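Local coordinates for protein type III effector HopA1 (Pseudomonas syringae pv. tomato str. DC3000, PDB 4RSX) that is a type III secretion effector, probably delivered by the bacterium into plant cells during infection, whose biochemical activity is unknown, at residues W14-E19 with M232-R237; A220-D225 with L240-N245. All blocks are in the same frame, centred on the assembly; numbering follows the deposited sequence.

Overall arrangement
Both contacts belong to one cluster of helices toward an end of this alpha/beta chain, on the same side of its centre, and helix 234-245 takes part in each. In contact 1 the start of that helix meets the C-terminal end of helix 2-19; in contact 2 its 240-245 part crosses helix 215-228. The centres of the two lie about 10 Å apart, and they touch directly. The indole of Trp14 packs on contact 2, with CD2 3.6 Å from Ile223 CD1, while Ala18 CB lies 3.9 Å from Ile223 CG2. Helices 2-19, 215-228 and 234-245 thus pack against one another, through contact 1, built round the Phe234 ring and lying farther out, and a more buried contact 2.

Contact 1: W14-E19 with M232-R237; sequences WAKQAE and MPFLAR
The ring of Phe234 reaches across to Ala15, Lys16 and Glu19, joining the first turn of helix 234-245 to the last turns of helix 2-19 in the helical cluster of this alpha/beta effector fold. Pro233 sits at the N-cap position, and directly after it the phenylalanine holds CG anti to its own nitrogen (chi1 -176°), which sends the ring out toward the neighbouring helix. There CZ meets the methyl of Ala15, CB to CZ 3.8 Å, and the carbonyl oxygen of Ala15 lies at the ring edge, near its plane.

Glu19 takes up one face. Its extended chain slides past the phenylalanine in the opposite direction, and the carboxylate, inclined 32° to the ring, places OE2 3.6 Å above the ring plane, displaced toward the rim. The other oxygen, OE1, comes to 3.4 Å from Phe234 CD1. Lys16, bent at chi2 and chi3, brings CD to the ring edge in the plane, and its NZ turns back to OE1 of Glu19 in a salt bridge of 3.1 Å, whose hydrogen bond is weak. This pairing probably offsets part of the carboxylate charge beside the aromatic ring.

Arg237 stands at the rim of the ring and turns a face of its guanidinium to it, with Phe234 CD2 lying over that face. NE donates to the carbonyl oxygen of Met232, and NH2 bonds to the backbone oxygen of Ala226, so two backbone carbonyls help fix the rotation of the flat group. Phe234 also rests on Leu227 of helix 215-228. Between the Arg237 and Glu19 charges, too far apart for a salt bridge, one water donates to Glu19 OE2 at 2.9 Å and accepts from Arg237 NH1 at 3.1 Å.

Contact 2: A220-D225 with L240-N245; sequences AEVISD and LSLSAN
A chi1 of 176° swings the Ser241 hydroxyl away from its own N and out to the carbonyl oxygen of Val222, while Asn245, whose CG stands anti to its carbonyl carbon (chi1 -83°), brings its amide to Asp225. The serine OG donates to Val222 O, tilted somewhat from the carbonyl plane; the modelled length of 2.5 Å is doubtful. Asn245 ND2 donates to Asp225 OD2 at 3.0 Å, where OD2 accepts through its anti lone pair, and the carboxylate and amide planes are nearly coplanar. The same ND2 also donates to Ser241 O, 2.7 Å away within segment 240-245, so two acceptors hold the amide in its rotation. The other oxygen of Asp225, OD1, is held in a salt bridge by Arg228.

These bonds span a helix-helix crossing between the last two helices of the chain, in its helical cluster: segments 220-225 and 240-245 cross with 120° between their N-to-C directions, the segment axes 8.7 Å apart at closest. Beside the polar groups the side chains of Val222 and Leu242 cross at about a right angle, CG1 of the valine meeting CD2 of the leucine at 3.6 Å. Phe11 of helix 2-19 and Tyr247 both touch this apolar pair, and Val222 CG2 lies 4.0 Å from Asn245 CB.

Contact 1: W14-E19 with M232-R237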
loop_
_atom_site.group_PDB
_atom_site.type_symbol
_atom_site.label_atom_id
_atom_site.label_comp_id
_atom_site.label_asym_id
_atom_site.label_seq_id
_atom_site.Cartn_x
_atom_site.Cartn_y
_atom_site.Cartn_z
ATOM N N TRP A 14 6.583 1.910 17.395
ATOM C CA TRP A 14 7.594 1.532 16.409
ATOM C C TRP A 14 8.909 2.234 16.749
ATOM O O TRP A 14 9.979 1.603 16.817
ATOM C CB TRP A 14 7.096 1.965 15.016
ATOM C CG TRP A 14 8.023 1.706 13.856
ATOM C CD1 TRP A 14 9.202 1.014 13.875
ATOM C CD2 TRP A 14 7.831 2.132 12.489
ATOM N NE1 TRP A 14 9.752 0.987 12.613
ATOM C CE2 TRP A 14 8.935 1.662 11.748
ATOM C CE3 TRP A 14 6.830 2.862 11.830
ATOM C CZ2 TRP A 14 9.072 1.902 10.370
ATOM C CZ3 TRP A 14 6.969 3.104 10.463
ATOM C CH2 TRP A 14 8.086 2.624 9.748
ATOM N N ALA A 15 8.803 3.546 16.965
ATOM C CA ALA A 15 9.944 4.398 17.258
ATOM C C ALA A 15 10.640 3.989 18.562
ATOM O O ALA A 15 11.869 4.053 18.650
ATOM C CB ALA A 15 9.503 5.852 17.313
ATOM N N LYS A 16 9.866 3.576 19.564
ATOM C CA LYS A 16 10.452 3.131 20.838
ATOM C C LYS A 16 11.228 1.830 20.668
ATOM O O LYS A 16 12.306 1.657 21.244
ATOM C CB LYS A 16 9.385 2.958 21.920
ATOM C CG LYS A 16 8.655 4.232 22.284
ATOM C CD LYS A 16 9.631 5.365 22.631
ATOM C CE LYS A 16 10.076 5.350 24.092
ATOM N NZ LYS A 16 10.589 6.703 24.519
ATOM N N GLN A 17 10.693 0.923 19.859
ATOM C CA GLN A 17 11.417 -0.313 19.554
ATOM C C GLN A 17 12.707 -0.021 18.790
ATOM O O GLN A 17 13.719 -0.683 19.012
ATOM C CB GLN A 17 10.530 -1.297 18.783
ATOM C CG GLN A 17 9.210 -1.593 19.469
ATOM C CD GLN A 17 8.384 -2.616 18.709
ATOM O OE1 GLN A 17 8.899 -3.325 17.837
ATOM N NE2 GLN A 17 7.095 -2.702 19.039
ATOM N N ALA A 18 12.678 0.968 17.892
ATOM C CA ALA A 18 13.903 1.367 17.196
ATOM C C ALA A 18 14.882 1.943 18.201
ATOM O O ALA A 18 16.086 1.690 18.134
ATOM C CB ALA A 18 13.610 2.405 16.080
ATOM N N GLU A 19 14.353 2.733 19.129
ATOM C CA GLU A 19 15.179 3.444 20.094
ATOM C C GLU A 19 15.841 2.466 21.051
ATOM O O GLU A 19 16.907 2.745 21.584
ATOM C CB GLU A 19 14.332 4.428 20.884
ATOM C CG GLU A 19 15.124 5.249 21.875
ATOM C CD GLU A 19 14.244 6.121 22.732
ATOM O OE1 GLU A 19 13.105 5.699 23.038
ATOM O OE2 GLU A 19 14.689 7.232 23.100
ATOM N N MET A 232 16.093 17.485 23.251
ATOM C CA MET A 232 14.651 17.514 23.508
ATOM C C MET A 232 14.131 16.101 23.808
ATOM O O MET A 232 14.823 15.123 23.505
ATOM C CB MET A 232 13.904 18.151 22.325
ATOM C CG MET A 232 14.769 18.387 21.101
ATOM S SD MET A 232 14.024 19.572 19.960
ATOM C CE MET A 232 12.378 18.868 19.756
ATOM N N PRO A 233 12.941 15.991 24.444
ATOM C CA PRO A 233 12.340 14.665 24.681
ATOM C C PRO A 233 12.168 13.906 23.366
ATOM O O PRO A 233 12.019 14.550 22.310
ATOM C CB PRO A 233 10.960 14.998 25.269
ATOM C CG PRO A 233 11.142 16.346 25.917
ATOM C CD PRO A 233 12.151 17.081 25.055
ATOM N N PHE A 234 12.199 12.574 23.425
ATOM C CA PHE A 234 12.102 11.746 22.230
ATOM C C PHE A 234 10.762 11.982 21.533
ATOM O O PHE A 234 10.693 12.065 20.306
ATOM C CB PHE A 234 12.296 10.270 22.590
ATOM C CG PHE A 234 12.310 9.350 21.400
ATOM C CD1 PHE A 234 11.504 8.220 21.370
ATOM C CD2 PHE A 234 13.113 9.626 20.294
ATOM C CE1 PHE A 234 11.508 7.358 20.268
ATOM C CE2 PHE A 234 13.113 8.768 19.175
ATOM C CZ PHE A 234 12.308 7.633 19.171
ATOM N N LEU A 235 9.707 12.133 22.327
ATOM C CA LEU A 235 8.378 12.427 21.801
ATOM C C LEU A 235 8.358 13.714 20.959
ATOM O O LEU A 235 7.796 13.741 19.856
ATOM C CB LEU A 235 7.370 12.520 22.951
ATOM C CG LEU A 235 5.956 12.913 22.540
ATOM C CD1 LEU A 235 5.453 11.984 21.438
ATOM C CD2 LEU A 235 5.005 12.891 23.745
ATOM N N ALA A 236 8.969 14.774 21.483
ATOM C CA ALA A 236 9.085 16.031 20.745
ATOM C C ALA A 236 9.983 15.898 19.501
ATOM O O ALA A 236 9.726 16.532 18.474
ATOM C CB ALA A 236 9.591 17.146 21.660
ATOM N N ARG A 237 11.031 15.085 19.590
ATOM C CA ARG A 237 11.915 14.880 18.437
ATOM C C ARG A 237 11.183 14.184 17.277
ATOM O O ARG A 237 11.290 14.609 16.136
ATOM C CB ARG A 237 13.196 14.131 18.843
ATOM C CG ARG A 237 14.207 14.990 19.641
ATOM C CD ARG A 237 15.478 14.214 19.981
ATOM N NE ARG A 237 15.363 13.429 21.212
ATOM C CZ ARG A 237 15.788 12.172 21.346
ATOM N NH1 ARG A 237 15.650 11.539 22.506
ATOM N NH2 ARG A 237 16.349 11.541 20.323
HETATM O O HOH W 1 16.883 8.790 22.030
#

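Contact 2: A220-D225 with L240-N245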
loop_
_atom_site.group_PDB
_atom_site.type_symbol
_atom_site.label_atom_id
_atom_site.label_comp_id
_atom_site.label_asym_id
_atom_site.label_seq_id
_atom_site.Cartn_x
_atom_site.Cartn_y
_atom_site.Cartn_z
ATOM N N ALA A 220 10.213 5.184 8.311
ATOM C CA ALA A 220 11.389 4.647 9.003
ATOM C C ALA A 220 12.432 5.751 9.116
ATOM O O ALA A 220 13.111 5.898 10.149
ATOM C CB ALA A 220 11.973 3.440 8.246
ATOM N N GLU A 221 12.543 6.541 8.050
ATOM C CA GLU A 221 13.594 7.546 7.967
ATOM C C GLU A 221 13.286 8.778 8.815
ATOM O O GLU A 221 14.196 9.424 9.336
ATOM C CB GLU A 221 13.945 7.850 6.494
ATOM C CG GLU A 221 14.746 6.673 5.879
ATOM C CD GLU A 221 14.934 6.746 4.365
ATOM O OE1 GLU A 221 15.821 6.024 3.840
ATOM O OE2 GLU A 221 14.199 7.504 3.695
ATOM N N VAL A 222 11.999 9.076 8.992
ATOM C CA VAL A 222 11.584 10.083 9.964
ATOM C C VAL A 222 12.101 9.686 11.364
ATOM O O VAL A 222 12.609 10.529 12.126
ATOM C CB VAL A 222 10.040 10.229 9.993
ATOM C CG1 VAL A 222 9.589 11.074 11.171
ATOM C CG2 VAL A 222 9.528 10.826 8.686
ATOM N N ILE A 223 11.970 8.402 11.693
ATOM C CA ILE A 223 12.398 7.901 12.996
ATOM C C ILE A 223 13.916 8.021 13.166
ATOM O O ILE A 223 14.390 8.437 14.227
ATOM C CB ILE A 223 11.971 6.428 13.204
ATOM C CG1 ILE A 223 10.447 6.322 13.315
ATOM C CG2 ILE A 223 12.624 5.844 14.461
ATOM C CD1 ILE A 223 9.937 4.891 13.262
ATOM N N SER A 224 14.671 7.650 12.130
ATOM C CA SER A 224 16.129 7.807 12.141
ATOM C C SER A 224 16.516 9.235 12.475
ATOM O O SER A 224 17.399 9.474 13.304
ATOM C CB SER A 224 16.731 7.464 10.778
ATOM O OG SER A 224 16.508 6.111 10.470
ATOM N N ASP A 225 15.869 10.182 11.808
ATOM C CA ASP A 225 16.138 11.587 12.064
ATOM C C ASP A 225 15.885 11.944 13.524
ATOM O O ASP A 225 16.736 12.551 14.170
ATOM C CB ASP A 225 15.293 12.483 11.153
ATOM C CG ASP A 225 15.738 12.427 9.703
ATOM O OD1 ASP A 225 16.893 12.002 9.440
ATOM O OD2 ASP A 225 14.927 12.815 8.829
ATOM N N LEU A 240 8.858 16.716 15.796
ATOM C CA LEU A 240 9.671 17.674 15.048
ATOM C C LEU A 240 10.188 17.044 13.761
ATOM O O LEU A 240 10.179 17.675 12.715
ATOM C CB LEU A 240 10.856 18.138 15.882
ATOM C CG LEU A 240 11.250 19.608 15.813
ATOM C CD1 LEU A 240 11.609 20.020 14.389
ATOM C CD2 LEU A 240 10.132 20.489 16.385
ATOM N N SER A 241 10.650 15.799 13.847
ATOM C CA SER A 241 11.120 15.086 12.665
ATOM C C SER A 241 10.003 14.879 11.643
ATOM O O SER A 241 10.248 14.974 10.429
ATOM C CB SER A 241 11.757 13.754 13.050
ATOM O OG SER A 241 12.130 13.013 11.891
ATOM N N LEU A 242 8.784 14.612 12.116
ATOM C CA LEU A 242 7.645 14.542 11.210
ATOM C C LEU A 242 7.427 15.880 10.481
ATOM O O LEU A 242 7.389 15.918 9.240
ATOM C CB LEU A 242 6.378 14.097 11.934
ATOM C CG LEU A 242 6.271 12.613 12.301
ATOM C CD1 LEU A 242 5.118 12.395 13.265
ATOM C CD2 LEU A 242 6.071 11.761 11.066
ATOM N N SER A 243 7.293 16.966 11.241
ATOM C CA SER A 243 7.110 18.281 10.648
ATOM C C SER A 243 8.240 18.611 9.686
ATOM O O SER A 243 7.975 19.028 8.562
ATOM C CB SER A 243 7.026 19.371 11.717
ATOM O OG SER A 243 5.803 19.275 12.410
ATOM N N ALA A 244 9.487 18.420 10.121
ATOM C CA ALA A 244 10.649 18.813 9.317
ATOM C C ALA A 244 10.738 18.007 8.016
ATOM O O ALA A 244 11.377 18.429 7.036
ATOM C CB ALA A 244 11.940 18.671 10.127
ATOM N N ASN A 245 10.107 16.837 8.016
ATOM C CA ASN A 245 10.119 15.952 6.848
ATOM C C ASN A 245 8.867 16.087 6.010
ATOM O O ASN A 245 8.738 15.439 4.981
ATOM C CB ASN A 245 10.303 14.496 7.262
ATOM C CG ASN A 245 11.745 14.150 7.486
ATOM O OD1 ASN A 245 12.510 14.047 6.526
ATOM N ND2 ASN A 245 12.141 13.985 8.757
#